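Local structure of manganese-binding protein (Chlamydia trachomatis, 6NSI) at residues 108-111 and 112-116. The protein binds iron, manganese or nickel ions, with a preference for ferrous iron, and delivers them to the membrane permease of an ABC transporter for import. Sequence-based numbering, arbitrary orientation.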
ATOM      1  N   ARG A 108      -7.041  -0.365   8.470  1.00 27.81           N
ATOM      2  CA  ARG A 108      -8.268   0.365   8.786  1.00 31.98           C
ATOM      3  C   ARG A 108      -8.667   1.281   7.638  1.00 35.82           C
ATOM      4  O   ARG A 108      -9.850   1.365   7.274  1.00 34.67           O
ATOM      5  CB  ARG A 108      -8.101   1.171  10.068  1.00 38.88           C
ATOM      6  CG  ARG A 108      -9.346   1.967  10.439  1.00 40.01           C
ATOM      7  CD  ARG A 108      -9.002   3.145  11.335  1.00 48.43           C
ATOM      8  NE  ARG A 108      -8.468   4.277  10.577  1.00 50.19           N
ATOM      9  CZ  ARG A 108      -9.204   5.099   9.832  1.00 49.97           C
ATOM     10  NH1 ARG A 108     -10.521   4.920   9.739  1.00 51.28           N
ATOM     11  NH2 ARG A 108      -8.620   6.101   9.179  1.00 44.57           N
ATOM     12  N   VAL A 109      -7.691   1.979   7.050  1.00 29.73           N
ATOM     13  CA  VAL A 109      -7.989   2.842   5.912  1.00 33.93           C
ATOM     14  C   VAL A 109      -8.450   2.002   4.721  1.00 31.05           C
ATOM     15  O   VAL A 109      -9.458   2.318   4.081  1.00 34.10           O
ATOM     16  CB  VAL A 109      -6.763   3.724   5.580  1.00 31.41           C
ATOM     17  CG1 VAL A 109      -7.038   4.643   4.380  1.00 28.98           C
ATOM     18  CG2 VAL A 109      -6.362   4.567   6.802  1.00 31.91           C
ATOM     19  N   TRP A 110      -7.753   0.895   4.427  1.00 33.04           N
ATOM     20  CA  TRP A 110      -8.157   0.077   3.287  1.00 31.25           C
ATOM     21  C   TRP A 110      -9.516  -0.576   3.523  1.00 32.99           C
ATOM     22  O   TRP A 110     -10.253  -0.837   2.566  1.00 32.80           O
ATOM     23  CB  TRP A 110      -7.094  -0.980   2.980  1.00 29.89           C
ATOM     24  CG  TRP A 110      -7.089  -1.395   1.520  1.00 27.06           C
ATOM     25  CD1 TRP A 110      -7.226  -2.664   1.028  1.00 27.70           C
ATOM     26  CD2 TRP A 110      -6.933  -0.538   0.372  1.00 29.86           C
ATOM     27  NE1 TRP A 110      -7.165  -2.655  -0.349  1.00 33.01           N
ATOM     28  CE2 TRP A 110      -6.977  -1.366  -0.777  1.00 30.94           C
ATOM     29  CE3 TRP A 110      -6.746   0.842   0.204  1.00 24.59           C
ATOM     30  CZ2 TRP A 110      -6.863  -0.857  -2.071  1.00 24.76           C
ATOM     31  CZ3 TRP A 110      -6.625   1.344  -1.096  1.00 28.32           C
ATOM     32  CH2 TRP A 110      -6.686   0.496  -2.206  1.00 28.54           C
ATOM     33  N   GLY A 111      -9.867  -0.848   4.776  1.00 29.05           N
ATOM     34  CA  GLY A 111     -11.229  -1.272   5.065  1.00 27.98           C
ATOM     35  C   GLY A 111     -12.244  -0.221   4.663  1.00 33.88           C
ATOM     36  O   GLY A 111     -13.265  -0.528   4.038  1.00 39.67           O
ATOM     37  N   ALA A 112     -11.977   1.041   5.016  1.00 30.98           N
ATOM     38  CA  ALA A 112     -12.819   2.134   4.539  1.00 36.64           C
ATOM     39  C   ALA A 112     -12.844   2.191   3.014  1.00 40.89           C
ATOM     40  O   ALA A 112     -13.903   2.400   2.411  1.00 35.44           O
ATOM     41  CB  ALA A 112     -12.332   3.461   5.118  1.00 32.62           C
ATOM     42  N   ALA A 113     -11.680   2.007   2.374  1.00 37.68           N
ATOM     43  CA  ALA A 113     -11.632   1.915   0.917  1.00 31.52           C
ATOM     44  C   ALA A 113     -12.550   0.808   0.410  1.00 33.30           C
ATOM     45  O   ALA A 113     -13.307   0.998  -0.548  1.00 35.33           O
ATOM     46  CB  ALA A 113     -10.191   1.666   0.458  1.00 31.43           C
ATOM     47  N   VAL A 114     -12.489  -0.365   1.039  1.00 34.03           N
ATOM     48  CA  VAL A 114     -13.355  -1.459   0.619  1.00 34.38           C
ATOM     49  C   VAL A 114     -14.823  -1.099   0.827  1.00 42.71           C
ATOM     50  O   VAL A 114     -15.684  -1.488   0.022  1.00 40.32           O
ATOM     51  CB  VAL A 114     -12.950  -2.747   1.353  1.00 36.24           C
ATOM     52  CG1 VAL A 114     -13.981  -3.832   1.150  1.00 36.07           C
ATOM     53  CG2 VAL A 114     -11.577  -3.208   0.851  1.00 33.73           C
ATOM     54  N   LYS A 115     -15.108  -0.291   1.845  1.00 34.07           N
ATOM     55  CA  LYS A 115     -16.500   0.157   2.083  1.00 41.65           C
ATOM     56  C   LYS A 115     -16.964   0.949   0.866  1.00 42.06           C
ATOM     57  O   LYS A 115     -18.093   0.771   0.468  1.00 43.07           O
ATOM     58  CB  LYS A 115     -16.618   0.990   3.359  1.00 41.18           C
ATOM     59  CG  LYS A 115     -17.882   0.724   4.160  1.00 57.11           C
ATOM     60  CD  LYS A 115     -17.923   1.437   5.479  1.00 57.84           C
ATOM     61  CE  LYS A 115     -16.659   1.220   6.275  1.00 61.17           C
ATOM     62  NZ  LYS A 115     -16.544  -0.171   6.766  1.00 55.87           N
ATOM     63  N   GLU A 116     -16.097   1.789   0.311  1.00 37.68           N
ATOM     64  CA  GLU A 116     -16.453   2.562  -0.874  1.00 36.55           C
ATOM     65  C   GLU A 116     -16.586   1.665  -2.098  1.00 37.97           C
ATOM     66  O   GLU A 116     -17.470   1.881  -2.933  1.00 43.49           O
ATOM     67  CB  GLU A 116     -15.412   3.651  -1.125  1.00 43.64           C
ATOM     68  CG  GLU A 116     -15.255   4.623   0.026  1.00 44.79           C
ATOM     69  CD  GLU A 116     -16.530   5.382   0.315  1.00 50.01           C
ATOM     70  OE1 GLU A 116     -17.201   5.822  -0.645  1.00 50.24           O
ATOM     71  OE2 GLU A 116     -16.864   5.531   1.507  1.00 55.29           O
TER
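Gly111 and Lys115 are joined across one turn of helix 107-124. Lys115 N donates to Gly111 O at 2.9 Å. Gly111 has no side chain, so it takes part through its backbone alone. Ala112, covalently joined to it, is tied back to the preceding turn. Ala112 N donates to Arg108 O at 3.1 Å. The methyl of Ala112 also lies against that turn, with Ala112 CB 3.3 Å from Val109 O. Ala113 N donates to Val109 O in the same way. These i to i+4 bonds are those of a regular alpha-helix.

Trp110 makes the main side-chain contact, with Ala113 three residues on. The methyl of Ala113 sits over one face of the indole, toward its rim. Ala113 CB lies 4.0 Å from the centroid of the six-membered ring of Trp110, a CH-pi contact. The closest ring carbon is CE3 of Trp110, 3.6 Å from Ala113 CB. A chi1 of -153° swings CG of Trp110 away from the backbone N and brings the six-membered ring alongside this methyl.

Val114 adds a looser contact. Its CG2 approaches the Trp110 ring obliquely. Val114 CG2 lies 3.2 Å from Trp110 O. Val114 N donates to Trp110 O at 2.7 Å.

The Trp110 side chain lies about 12 Å from the bound iron(III) ion and is not a ligand. Its NE1 hydrogen-bonds to Met10 O, and its ring meets that of Tyr266. Trp110 and Val114 pack against helices 9-19 and 129-154, while Ala112 and Ala113 touch Leu84 of helix 80-85.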